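Local coordinates for protein monovalent Na+/H+ antiporter subunit A (Dietzia sp. DQ12-45-1b, PDB 7D3U) that probably acts as a membrane-embedded antiporter subunit of the multisubunit Mrp complex, which exchanges sodium ions for protons across the cell membrane, at residues Ile604-Leu609 / Ala637-Thr642; Leu379-Lys384 / Phe496-Gly501; Leu67-Leu72 / Leu118-Asp123; Gln722-Ile727 / Arg812-Pro817; Ala282-Asp287 / Phe529-Leu534. All coordinates share one frame; numbering follows the deposited sequence.

Contact 1. Residues Ile604-Leu609 / Ala637-Thr642; sequences IVVVLL and ALWFFT
The backbone O of L638, whose side chain packs on V605, is gripped twice by T642. T642 N donates to L638 O at 2.9 Å as a regular helix bond. T642 OG1 donates to the same atom at 2.6 Å, from the opposite face of the carbonyl plane. The hydroxyl is therefore satisfied within its own helix. Across the contact only apolar groups meet. V605 CG2 sits over one face of the W639 indole in a CH-pi contact, 4.0 Å from the centroid of the five-membered ring and 20° off its normal. Its position trans to the V605 backbone N aims this methyl at the ring. L609 CD2 comes to the edge of the indole, 3.8 Å from W639 CD1. V606 CG2 touches the other end of the ring system, 3.7 Å from W639 CZ2. Replacing W639 with an alanine would probably open a gap between the helices and leave V605, V606 and L609 without their common partner. The two segments run nearly antiparallel, at 160°, as parts of a helical hairpin formed by helices 603-617 and 622-642. F640 and F641 lean on helix 646-667, while subunit F covers I604 and L638, and subunit C covers V606 and W639.

Contact 2. Residues Leu379-Lys384 / Phe496-Gly501; sequences LGFVSK and FGLWHG
V382 and L498 make the aliphatic part of this contact, with V382 CB 4.0 Å from L498 CD1. The CG2 methyl of V382 meets F496 instead: V382 CG2 lies 3.6 Å from F496 CB, and the two side chains cross at about a right angle. The aliphatic-aromatic part is L498 against F381. L498 CG approaches the ring edge-on, in its plane, 3.9 Å from F381 CD2. L498 has left-handed backbone angles, and its CG stands trans to its carbonyl carbon (chi1 -75°), which turns the isobutyl group back to the helix. An alanine in place of L498 would probably leave a gap beside V382 and the F381 edge. K384, on the same helix, bonds Q299 through its NZ. The F496 ring also meets W386 edge-to-face. The loop before helix 504-520 thus packs on the side of helix 379-391. That helix follows helix 362-373 after a short break, consistent with the discontinuous transmembrane helix of antiporter-like subunits related to complex I.

Contact 3. Residues Leu67-Leu72 / Leu118-Asp123; sequences LSLDPL and LVLADD
L67 and L120 meet where a strand end passes a helix end. Their backbones approach through CA-H...O contacts, with L67 CA 3.4 Å from L120 O and L120 CA 3.6 Å from S68 O. L67 keeps its CG opposite its carbonyl carbon (chi1 -41°), which lays its side chain along L120 O. L120 holds its CG trans to the carbonyl carbon (chi1 -69°), and its extended chain (chi2 -174°) runs past S68 O to L69. There L120 CD2 packs 3.6 Å from L69 CD1, the two side chains lying alongside and pointing the same way. Further along, S68 CB rests 3.5 Å from D122 CB. The S68 hydroxyl turns toward the next residues of its own chain and takes a weak bond from D70 N to S68 OG, at 3.5 Å. The D122 carboxylate has two partners beyond the contact. OD2 makes a salt bridge with R66 NE, and OD1 bonds S184 OG. Both oxygens are thus engaged, which probably limits the rotation of this buried carboxylate. The contact joins the second strand of the hairpin 52-56/63-68 to the turn between transmembrane helices 102-119 and 124-142, in the N-terminal part of the antiporter fold shared with complex I subunits.

Contact 4. Residues Gln722-Ile727 / Arg812-Pro817; sequences QDTGGI and RGHNAP
H814 lays its imidazole obliquely against G726, with H814 CD2 3.4 Å from G726 CA. A CB on G726 would run into this ring carbon, and the glycine lets the two loops come together. The backbone of T724 meets the ring differently, at its edge and in its plane, with T724 O 3.7 Å from H814 NE2. On the far side of the ring, H814 ND1 has a weak bond to N731 ND2. G725, between these contacts, has left-handed backbone angles, which turn the chain from T724 to G726. The second half of the contact is I727 on N815. I727 CG1 lies 3.7 Å from N815 CA and 3.8 Å from N815 CB. The two side chains cross at about a right angle. The end of the isoleucine carries on to the backbone, with I727 CD1 3.9 Å from N815 O. L54 of subunit C packs on I727. N728, next to I727, also links the loops: its ND2 bonds G813 O and its backbone bonds H814. This is loop-to-loop packing: the connection before helix 729-737, in the MbhE-related region, meets the turn between helices 789-812 and 821-837 of the MnhB-related region.

Contact 5. Residues Ala282-Asp287 / Phe529-Leu534; sequences AMQRDD and FLDREL
M283 and L530 form the sound apolar part of this contact, with M283 CE 3.8 Å from L530 CD2. The methionine is extended as far as its sulfur and bends there (chi3 62°), which brings the methyl to the leucine. F414 and A417 of helix 402-423 also touch M283, and V280 touches L530. Q284 extends from the same helix turn toward L530 and L534, but the position of its amide is doubtful because it is modelled too close to L530. The contact places the end of transmembrane helix 261-284, in the antiporter family region, against the short helix 523-530 and the turn after it. The other side is loose and faces solvent. D531 is exposed and stands off, with its OD1 4.2 Å from Q284 OE1, a distance as uncertain as the amide itself. R285 NH1 stays 6.2 Å from D531 OD1, so these opposite charges do not touch.

From the N terminus, contact 3 comes first and closes a loop of 45 residues, tying the strand hairpin to the turn between helices 102-119 and 124-142. Contact 5 opens next, at 282-287, and closes only at 529-534. Contact 2 opens and closes within that span, joining helix 379-391 to the loop before helix 504-520. Contact 1 then closes a short helical hairpin, and contact 4 joins two later loops. No two contacts cross along the chain. In space they form two groups. Contacts 2, 3 and 5 belong to the antiporter-like part. Contacts 1 and 4, about 8 Å apart at nearest atoms, lie in the C-terminal part. The centres of contacts 1 and 2 are about 101 Å apart.

Contact 1. Residues Ile604-Leu609 / Ala637-Thr642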
# COMPACT_ATOMS: atom_id res chain seq x y z
N ILE B 604 -42.31 -4.08 0.47
CA ILE B 604 -42.55 -2.70 0.08
C ILE B 604 -41.26 -1.88 0.17
O ILE B 604 -40.93 -1.11 -0.73
CB ILE B 604 -43.70 -2.09 0.92
CG1 ILE B 604 -43.37 -2.09 2.41
CG2 ILE B 604 -44.98 -2.85 0.67
CD1 ILE B 604 -42.87 -0.77 2.95
N VAL B 605 -40.49 -2.07 1.24
CA VAL B 605 -39.23 -1.34 1.35
C VAL B 605 -38.20 -1.92 0.40
O VAL B 605 -37.36 -1.19 -0.13
CB VAL B 605 -38.73 -1.31 2.81
CG1 VAL B 605 -38.69 -2.70 3.39
CG2 VAL B 605 -37.37 -0.65 2.90
N VAL B 606 -38.27 -3.23 0.12
CA VAL B 606 -37.39 -3.80 -0.89
C VAL B 606 -37.68 -3.18 -2.26
O VAL B 606 -36.75 -2.84 -3.01
CB VAL B 606 -37.54 -5.33 -0.93
CG1 VAL B 606 -37.13 -5.88 -2.28
CG2 VAL B 606 -36.69 -5.95 0.16
N VAL B 607 -38.96 -3.00 -2.59
CA VAL B 607 -39.32 -2.41 -3.87
C VAL B 607 -38.89 -0.95 -3.93
O VAL B 607 -38.37 -0.49 -4.95
CB VAL B 607 -40.84 -2.56 -4.12
CG1 VAL B 607 -41.34 -1.49 -5.07
CG2 VAL B 607 -41.14 -3.94 -4.67
N LEU B 608 -39.09 -0.21 -2.84
CA LEU B 608 -38.66 1.18 -2.83
C LEU B 608 -37.15 1.30 -2.97
O LEU B 608 -36.65 2.19 -3.67
CB LEU B 608 -39.14 1.87 -1.56
CG LEU B 608 -40.62 2.24 -1.59
CD1 LEU B 608 -41.04 2.86 -0.28
CD2 LEU B 608 -40.90 3.19 -2.74
N LEU B 609 -36.40 0.40 -2.33
CA LEU B 609 -34.94 0.44 -2.44
C LEU B 609 -34.49 0.08 -3.85
O LEU B 609 -33.57 0.70 -4.39
CB LEU B 609 -34.31 -0.49 -1.42
CG LEU B 609 -32.80 -0.36 -1.25
CD1 LEU B 609 -32.44 1.05 -0.85
CD2 LEU B 609 -32.30 -1.35 -0.22
N ALA B 637 -32.98 3.80 5.94
CA ALA B 637 -33.44 4.10 7.29
C ALA B 637 -34.72 3.33 7.61
O ALA B 637 -34.87 2.78 8.71
CB ALA B 637 -33.66 5.60 7.46
N LEU B 638 -35.66 3.30 6.67
CA LEU B 638 -36.86 2.48 6.84
C LEU B 638 -36.51 1.01 6.98
O LEU B 638 -37.17 0.28 7.73
CB LEU B 638 -37.81 2.70 5.66
CG LEU B 638 -39.07 1.85 5.59
CD1 LEU B 638 -39.90 2.01 6.85
CD2 LEU B 638 -39.88 2.21 4.37
N TRP B 639 -35.48 0.55 6.26
CA TRP B 639 -35.01 -0.82 6.40
C TRP B 639 -34.51 -1.09 7.81
O TRP B 639 -34.92 -2.06 8.46
CB TRP B 639 -33.90 -1.08 5.38
CG TRP B 639 -34.15 -2.20 4.43
CD1 TRP B 639 -33.92 -2.20 3.09
CD2 TRP B 639 -34.64 -3.51 4.74
NE1 TRP B 639 -34.26 -3.41 2.54
CE2 TRP B 639 -34.70 -4.23 3.54
CE3 TRP B 639 -35.05 -4.14 5.93
CZ2 TRP B 639 -35.15 -5.55 3.48
CZ3 TRP B 639 -35.49 -5.44 5.86
CH2 TRP B 639 -35.53 -6.13 4.65
N PHE B 640 -33.60 -0.24 8.30
CA PHE B 640 -33.06 -0.41 9.64
C PHE B 640 -34.15 -0.33 10.70
O PHE B 640 -34.05 -1.00 11.74
CB PHE B 640 -31.99 0.64 9.92
CG PHE B 640 -30.73 0.44 9.12
CD1 PHE B 640 -30.25 -0.82 8.86
CD2 PHE B 640 -30.03 1.53 8.65
CE1 PHE B 640 -29.10 -1.00 8.13
CE2 PHE B 640 -28.88 1.36 7.92
CZ PHE B 640 -28.41 0.09 7.66
N PHE B 641 -35.18 0.47 10.47
CA PHE B 641 -36.26 0.57 11.45
C PHE B 641 -37.20 -0.61 11.38
O PHE B 641 -37.80 -0.99 12.39
CB PHE B 641 -37.03 1.88 11.25
CG PHE B 641 -38.22 2.01 12.15
CD1 PHE B 641 -38.07 1.98 13.52
CD2 PHE B 641 -39.48 2.16 11.62
CE1 PHE B 641 -39.16 2.10 14.35
CE2 PHE B 641 -40.58 2.28 12.44
CZ PHE B 641 -40.42 2.25 13.81
N THR B 642 -37.36 -1.22 10.20
CA THR B 642 -38.18 -2.42 10.09
C THR B 642 -37.53 -3.60 10.80
O THR B 642 -38.22 -4.41 11.42
CB THR B 642 -38.44 -2.75 8.62
OG1 THR B 642 -38.94 -1.59 7.95
CG2 THR B 642 -39.46 -3.86 8.50

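Contact 2. Residues Leu379-Lys384 / Phe496-Gly501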
# COMPACT_ATOMS: atom_id res chain seq x y z
N LEU B 379 57.31 -24.35 -14.84
CA LEU B 379 56.26 -25.01 -14.08
C LEU B 379 55.02 -25.26 -14.91
O LEU B 379 54.26 -26.19 -14.61
CB LEU B 379 55.90 -24.18 -12.84
CG LEU B 379 54.78 -24.70 -11.94
CD1 LEU B 379 55.14 -26.06 -11.36
CD2 LEU B 379 54.48 -23.71 -10.83
N GLY B 380 54.79 -24.45 -15.94
CA GLY B 380 53.65 -24.68 -16.81
C GLY B 380 53.75 -25.98 -17.59
O GLY B 380 52.73 -26.58 -17.92
N PHE B 381 54.97 -26.43 -17.88
CA PHE B 381 55.13 -27.63 -18.70
C PHE B 381 54.79 -28.89 -17.91
O PHE B 381 54.06 -29.76 -18.40
CB PHE B 381 56.55 -27.73 -19.23
CG PHE B 381 56.92 -29.10 -19.71
CD1 PHE B 381 56.37 -29.62 -20.87
CD2 PHE B 381 57.81 -29.89 -18.99
CE1 PHE B 381 56.70 -30.88 -21.31
CE2 PHE B 381 58.14 -31.15 -19.43
CZ PHE B 381 57.59 -31.65 -20.59
N VAL B 382 55.33 -29.02 -16.70
CA VAL B 382 55.03 -30.19 -15.89
C VAL B 382 53.54 -30.23 -15.56
O VAL B 382 52.91 -31.29 -15.59
CB VAL B 382 55.90 -30.22 -14.62
CG1 VAL B 382 55.77 -28.93 -13.84
CG2 VAL B 382 55.55 -31.41 -13.76
N SER B 383 52.95 -29.07 -15.30
CA SER B 383 51.52 -29.01 -15.02
C SER B 383 50.69 -29.37 -16.24
O SER B 383 49.68 -30.08 -16.13
CB SER B 383 51.15 -27.63 -14.50
OG SER B 383 49.76 -27.55 -14.26
N LYS B 384 51.10 -28.91 -17.42
CA LYS B 384 50.34 -29.22 -18.63
C LYS B 384 50.46 -30.69 -18.99
O LYS B 384 49.47 -31.31 -19.42
CB LYS B 384 50.81 -28.34 -19.79
CG LYS B 384 50.15 -26.97 -19.83
CD LYS B 384 49.13 -26.90 -20.95
CE LYS B 384 48.70 -25.46 -21.20
NZ LYS B 384 48.07 -24.85 -20.00
N PHE B 496 56.42 -34.18 -9.64
CA PHE B 496 56.61 -33.16 -10.66
C PHE B 496 58.11 -33.03 -10.90
O PHE B 496 58.79 -32.27 -10.21
CB PHE B 496 56.00 -31.83 -10.22
CG PHE B 496 54.65 -31.96 -9.57
CD1 PHE B 496 53.64 -32.68 -10.18
CD2 PHE B 496 54.39 -31.36 -8.35
CE1 PHE B 496 52.40 -32.80 -9.59
CE2 PHE B 496 53.15 -31.48 -7.76
CZ PHE B 496 52.16 -32.20 -8.38
N GLY B 497 58.62 -33.78 -11.87
CA GLY B 497 60.06 -33.85 -12.03
C GLY B 497 60.59 -33.73 -13.45
O GLY B 497 61.80 -33.81 -13.65
N LEU B 498 59.70 -33.55 -14.43
CA LEU B 498 60.10 -33.43 -15.83
C LEU B 498 60.85 -34.66 -16.31
O LEU B 498 61.75 -34.56 -17.15
CB LEU B 498 60.94 -32.18 -16.08
CG LEU B 498 60.28 -30.80 -16.11
CD1 LEU B 498 59.86 -30.35 -14.73
CD2 LEU B 498 61.24 -29.80 -16.71
N TRP B 499 60.51 -35.83 -15.78
CA TRP B 499 61.22 -37.06 -16.12
C TRP B 499 61.13 -37.32 -17.62
O TRP B 499 60.10 -37.08 -18.25
CB TRP B 499 60.65 -38.24 -15.34
CG TRP B 499 59.30 -38.69 -15.81
CD1 TRP B 499 59.04 -39.62 -16.78
CD2 TRP B 499 58.02 -38.24 -15.34
NE1 TRP B 499 57.68 -39.77 -16.94
CE2 TRP B 499 57.04 -38.94 -16.07
CE3 TRP B 499 57.62 -37.32 -14.37
CZ2 TRP B 499 55.68 -38.74 -15.86
CZ3 TRP B 499 56.27 -37.12 -14.17
CH2 TRP B 499 55.31 -37.83 -14.91
N HIS B 500 62.22 -37.82 -18.19
CA HIS B 500 62.27 -38.12 -19.62
C HIS B 500 61.85 -39.56 -19.89
O HIS B 500 62.54 -40.31 -20.58
CB HIS B 500 63.66 -37.83 -20.17
CG HIS B 500 63.66 -37.49 -21.63
ND1 HIS B 500 64.82 -37.33 -22.35
CD2 HIS B 500 62.64 -37.28 -22.50
CE1 HIS B 500 64.52 -37.03 -23.60
NE2 HIS B 500 63.21 -36.99 -23.72
N GLY B 501 60.70 -39.95 -19.35
CA GLY B 501 60.11 -41.23 -19.65
C GLY B 501 59.03 -41.09 -20.69
O GLY B 501 57.99 -40.46 -20.43

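Contact 3. Residues Leu67-Leu72 / Leu118-Asp123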
# COMPACT_ATOMS: atom_id res chain seq x y z
N LEU B 67 35.13 -22.62 10.31
CA LEU B 67 36.24 -22.59 9.36
C LEU B 67 37.06 -23.87 9.48
O LEU B 67 37.35 -24.33 10.59
CB LEU B 67 37.14 -21.38 9.61
CG LEU B 67 36.45 -20.06 9.95
CD1 LEU B 67 37.48 -18.97 10.12
CD2 LEU B 67 35.45 -19.67 8.88
N SER B 68 37.43 -24.43 8.34
CA SER B 68 38.26 -25.61 8.28
C SER B 68 39.43 -25.35 7.35
O SER B 68 39.32 -24.59 6.39
CB SER B 68 37.48 -26.84 7.80
OG SER B 68 38.35 -27.81 7.24
N LEU B 69 40.56 -26.00 7.64
CA LEU B 69 41.80 -25.79 6.91
C LEU B 69 42.33 -27.11 6.37
O LEU B 69 43.50 -27.45 6.53
CB LEU B 69 42.82 -25.09 7.80
CG LEU B 69 44.23 -24.83 7.25
CD1 LEU B 69 44.16 -23.90 6.07
CD2 LEU B 69 45.13 -24.25 8.32
N ASP B 70 41.46 -27.89 5.74
CA ASP B 70 41.89 -29.11 5.07
C ASP B 70 42.95 -28.76 4.03
O ASP B 70 43.00 -27.63 3.54
CB ASP B 70 40.70 -29.82 4.43
CG ASP B 70 39.92 -28.92 3.50
OD1 ASP B 70 40.03 -27.68 3.63
OD2 ASP B 70 39.19 -29.45 2.63
N PRO B 71 43.82 -29.71 3.68
CA PRO B 71 44.99 -29.38 2.84
C PRO B 71 44.65 -28.67 1.54
O PRO B 71 45.47 -27.87 1.06
CB PRO B 71 45.63 -30.75 2.59
CG PRO B 71 45.25 -31.55 3.78
CD PRO B 71 43.86 -31.12 4.12
N LEU B 72 43.49 -28.92 0.95
CA LEU B 72 43.06 -28.14 -0.21
C LEU B 72 42.98 -26.66 0.15
O LEU B 72 43.49 -25.80 -0.57
CB LEU B 72 41.72 -28.65 -0.73
CG LEU B 72 41.00 -27.71 -1.70
CD1 LEU B 72 41.78 -27.62 -3.00
CD2 LEU B 72 39.59 -28.20 -1.95
N LEU B 118 36.25 -17.74 1.93
CA LEU B 118 35.66 -18.72 1.02
C LEU B 118 36.43 -20.03 1.06
O LEU B 118 35.82 -21.11 1.13
CB LEU B 118 35.61 -18.16 -0.39
CG LEU B 118 35.19 -19.12 -1.50
CD1 LEU B 118 33.87 -19.78 -1.17
CD2 LEU B 118 35.09 -18.37 -2.81
N VAL B 119 37.76 -19.98 1.00
CA VAL B 119 38.53 -21.22 1.01
C VAL B 119 38.56 -21.83 2.40
O VAL B 119 38.67 -23.05 2.54
CB VAL B 119 39.95 -20.97 0.46
CG1 VAL B 119 39.89 -20.66 -1.02
CG2 VAL B 119 40.62 -19.85 1.21
N LEU B 120 38.48 -21.01 3.44
CA LEU B 120 38.39 -21.49 4.82
C LEU B 120 36.94 -21.62 5.27
O LEU B 120 36.55 -21.06 6.29
CB LEU B 120 39.16 -20.56 5.75
CG LEU B 120 40.68 -20.57 5.61
CD1 LEU B 120 41.29 -19.70 6.68
CD2 LEU B 120 41.18 -21.98 5.70
N ALA B 121 36.12 -22.35 4.53
CA ALA B 121 34.70 -22.46 4.82
C ALA B 121 34.33 -23.93 4.96
O ALA B 121 34.37 -24.68 3.98
CB ALA B 121 33.86 -21.80 3.73
N ASP B 122 33.97 -24.33 6.18
CA ASP B 122 33.44 -25.66 6.42
C ASP B 122 31.92 -25.68 6.50
O ASP B 122 31.33 -26.76 6.42
CB ASP B 122 34.01 -26.25 7.71
CG ASP B 122 33.99 -27.76 7.73
OD1 ASP B 122 33.88 -28.36 6.64
OD2 ASP B 122 34.08 -28.35 8.82
N ASP B 123 31.29 -24.53 6.67
CA ASP B 123 29.85 -24.41 6.58
C ASP B 123 29.48 -23.93 5.18
O ASP B 123 30.14 -23.06 4.61
CB ASP B 123 29.32 -23.43 7.63
CG ASP B 123 27.81 -23.35 7.63
OD1 ASP B 123 27.18 -24.06 6.83
OD2 ASP B 123 27.26 -22.57 8.44

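Contact 4. Residues Gln722-Ile727 / Arg812-Pro817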
# COMPACT_ATOMS: atom_id res chain seq x y z
N GLN B 722 -27.96 -4.50 34.08
CA GLN B 722 -27.27 -4.90 35.30
C GLN B 722 -25.81 -4.45 35.30
O GLN B 722 -25.28 -4.11 36.36
CB GLN B 722 -27.36 -6.42 35.47
CG GLN B 722 -26.56 -6.96 36.65
CD GLN B 722 -26.99 -6.37 37.97
OE1 GLN B 722 -26.16 -6.04 38.82
NE2 GLN B 722 -28.30 -6.24 38.17
N ASP B 723 -25.16 -4.44 34.14
CA ASP B 723 -23.75 -4.06 34.09
C ASP B 723 -23.56 -2.56 34.02
O ASP B 723 -22.67 -2.01 34.66
CB ASP B 723 -23.07 -4.74 32.90
CG ASP B 723 -22.79 -6.20 33.15
OD1 ASP B 723 -23.07 -6.68 34.26
OD2 ASP B 723 -22.29 -6.87 32.22
N THR B 724 -24.39 -1.87 33.23
CA THR B 724 -24.20 -0.45 32.97
C THR B 724 -25.33 0.45 33.45
O THR B 724 -25.17 1.67 33.43
CB THR B 724 -24.00 -0.22 31.46
OG1 THR B 724 -25.20 -0.56 30.76
CG2 THR B 724 -22.86 -1.07 30.94
N GLY B 725 -26.46 -0.11 33.87
CA GLY B 725 -27.57 0.69 34.33
C GLY B 725 -28.45 1.27 33.25
O GLY B 725 -29.49 1.86 33.57
N GLY B 726 -28.08 1.12 31.98
CA GLY B 726 -28.87 1.64 30.87
C GLY B 726 -29.53 0.50 30.12
O GLY B 726 -28.98 -0.60 30.03
N ILE B 727 -30.72 0.77 29.57
CA ILE B 727 -31.47 -0.26 28.86
C ILE B 727 -31.27 -0.21 27.35
O ILE B 727 -31.61 -1.18 26.66
CB ILE B 727 -32.97 -0.17 29.19
CG1 ILE B 727 -33.55 1.14 28.66
CG2 ILE B 727 -33.19 -0.28 30.69
CD1 ILE B 727 -35.03 1.30 28.93
N ARG B 812 -30.68 11.47 26.99
CA ARG B 812 -31.52 10.29 27.01
C ARG B 812 -30.91 9.10 26.29
O ARG B 812 -31.55 8.05 26.19
CB ARG B 812 -32.89 10.61 26.39
CG ARG B 812 -32.90 10.53 24.87
CD ARG B 812 -34.15 11.17 24.30
NE ARG B 812 -35.33 10.35 24.51
CZ ARG B 812 -36.01 9.77 23.53
NH1 ARG B 812 -35.62 9.91 22.27
NH2 ARG B 812 -37.08 9.04 23.81
N GLY B 813 -29.68 9.24 25.79
CA GLY B 813 -29.09 8.21 24.95
C GLY B 813 -28.88 6.87 25.63
O GLY B 813 -28.70 5.86 24.94
N HIS B 814 -28.91 6.84 26.96
CA HIS B 814 -28.64 5.60 27.68
C HIS B 814 -29.88 4.74 27.87
O HIS B 814 -29.74 3.54 28.14
CB HIS B 814 -28.02 5.91 29.04
CG HIS B 814 -26.85 5.04 29.39
ND1 HIS B 814 -25.73 4.94 28.59
CD2 HIS B 814 -26.63 4.22 30.44
CE1 HIS B 814 -24.87 4.11 29.14
NE2 HIS B 814 -25.39 3.65 30.27
N ASN B 815 -31.07 5.32 27.75
CA ASN B 815 -32.32 4.58 27.91
C ASN B 815 -33.30 4.86 26.78
O ASN B 815 -34.50 4.61 26.93
CB ASN B 815 -32.97 4.89 29.26
CG ASN B 815 -32.02 4.69 30.43
OD1 ASN B 815 -31.03 5.40 30.57
ND2 ASN B 815 -32.32 3.71 31.27
N ALA B 816 -32.81 5.38 25.66
CA ALA B 816 -33.67 5.78 24.55
C ALA B 816 -32.81 5.92 23.31
O ALA B 816 -31.58 6.07 23.41
CB ALA B 816 -34.38 7.11 24.86
N PRO B 817 -33.40 5.85 22.12
CA PRO B 817 -32.60 5.87 20.89
C PRO B 817 -31.84 7.17 20.72
O PRO B 817 -32.39 8.26 20.84
CB PRO B 817 -33.64 5.67 19.78
CG PRO B 817 -34.95 6.00 20.41
CD PRO B 817 -34.82 5.57 21.83

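Contact 5. Residues Ala282-Asp287 / Phe529-Leu534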
# COMPACT_ATOMS: atom_id res chain seq x y z
N ALA B 282 41.85 -15.50 -27.97
CA ALA B 282 43.06 -14.82 -27.52
C ALA B 282 44.07 -14.73 -28.65
O ALA B 282 44.81 -13.74 -28.76
CB ALA B 282 43.66 -15.55 -26.32
N MET B 283 44.13 -15.75 -29.50
CA MET B 283 44.98 -15.70 -30.68
C MET B 283 44.54 -14.59 -31.62
O MET B 283 45.37 -13.97 -32.30
CB MET B 283 44.95 -17.05 -31.39
CG MET B 283 46.12 -17.31 -32.30
SD MET B 283 45.90 -18.87 -33.17
CE MET B 283 44.41 -18.52 -34.10
N GLN B 284 43.23 -14.32 -31.69
CA GLN B 284 42.73 -13.33 -32.63
C GLN B 284 42.82 -11.90 -32.09
O GLN B 284 42.93 -10.96 -32.88
CB GLN B 284 41.28 -13.63 -33.00
CG GLN B 284 41.09 -14.84 -33.89
CD GLN B 284 39.64 -15.06 -34.25
OE1 GLN B 284 38.79 -14.20 -34.02
NE2 GLN B 284 39.34 -16.23 -34.81
N ARG B 285 42.76 -11.72 -30.77
CA ARG B 285 42.65 -10.38 -30.21
C ARG B 285 43.97 -9.63 -30.33
O ARG B 285 45.03 -10.21 -30.61
CB ARG B 285 42.19 -10.45 -28.75
CG ARG B 285 40.72 -10.12 -28.56
CD ARG B 285 39.87 -10.75 -29.64
NE ARG B 285 38.44 -10.56 -29.41
CZ ARG B 285 37.49 -11.09 -30.18
NH1 ARG B 285 37.82 -11.84 -31.22
NH2 ARG B 285 36.22 -10.87 -29.90
N ASP B 286 43.91 -8.32 -30.10
CA ASP B 286 45.06 -7.45 -30.29
C ASP B 286 45.51 -6.77 -29.00
O ASP B 286 46.71 -6.77 -28.70
CB ASP B 286 44.74 -6.39 -31.35
CG ASP B 286 44.91 -6.91 -32.76
OD1 ASP B 286 45.46 -8.03 -32.92
OD2 ASP B 286 44.50 -6.22 -33.71
N ASP B 287 44.59 -6.18 -28.25
CA ASP B 287 44.97 -5.49 -27.02
C ASP B 287 45.30 -6.50 -25.93
O ASP B 287 44.50 -7.39 -25.63
CB ASP B 287 43.84 -4.57 -26.57
CG ASP B 287 43.68 -3.36 -27.46
OD1 ASP B 287 44.61 -3.09 -28.25
OD2 ASP B 287 42.64 -2.68 -27.38
N PHE B 529 41.91 -16.25 -41.78
CA PHE B 529 41.07 -17.35 -42.25
C PHE B 529 39.93 -17.65 -41.28
O PHE B 529 38.76 -17.67 -41.69
CB PHE B 529 41.94 -18.59 -42.49
CG PHE B 529 41.19 -19.89 -42.40
CD1 PHE B 529 40.48 -20.36 -43.49
CD2 PHE B 529 41.24 -20.66 -41.25
CE1 PHE B 529 39.80 -21.56 -43.42
CE2 PHE B 529 40.56 -21.85 -41.18
CZ PHE B 529 39.84 -22.31 -42.26
N LEU B 530 40.24 -17.89 -40.01
CA LEU B 530 39.21 -18.33 -39.08
C LEU B 530 38.45 -17.18 -38.43
O LEU B 530 37.62 -17.43 -37.55
CB LEU B 530 39.80 -19.25 -38.00
CG LEU B 530 40.87 -18.78 -37.00
CD1 LEU B 530 40.22 -18.00 -35.87
CD2 LEU B 530 41.71 -19.92 -36.44
N ASP B 531 38.71 -15.94 -38.84
CA ASP B 531 38.00 -14.80 -38.26
C ASP B 531 36.66 -14.57 -38.96
O ASP B 531 35.65 -14.31 -38.30
CB ASP B 531 38.87 -13.55 -38.32
CG ASP B 531 38.06 -12.27 -38.28
OD1 ASP B 531 37.24 -12.11 -37.35
OD2 ASP B 531 38.23 -11.42 -39.17
N ARG B 532 36.65 -14.66 -40.29
CA ARG B 532 35.44 -14.36 -41.04
C ARG B 532 34.38 -15.43 -40.85
O ARG B 532 33.18 -15.13 -40.82
CB ARG B 532 35.77 -14.19 -42.52
CG ARG B 532 36.95 -13.26 -42.79
CD ARG B 532 37.47 -13.42 -44.21
NE ARG B 532 37.86 -14.80 -44.49
CZ ARG B 532 38.22 -15.25 -45.69
NH1 ARG B 532 38.57 -16.52 -45.84
NH2 ARG B 532 38.24 -14.43 -46.73
N GLU B 533 34.80 -16.69 -40.71
CA GLU B 533 33.88 -17.81 -40.54
C GLU B 533 33.63 -18.13 -39.07
O GLU B 533 33.35 -19.29 -38.74
CB GLU B 533 34.41 -19.05 -41.27
N LEU B 534 33.79 -17.16 -38.18
CA LEU B 534 33.60 -17.54 -36.76
C LEU B 534 32.18 -17.21 -36.32
O LEU B 534 31.57 -18.13 -35.74
CB LEU B 534 34.64 -16.85 -35.86
CG LEU B 534 35.03 -17.68 -34.64
CD1 LEU B 534 34.94 -19.17 -34.93
CD2 LEU B 534 36.42 -17.33 -34.17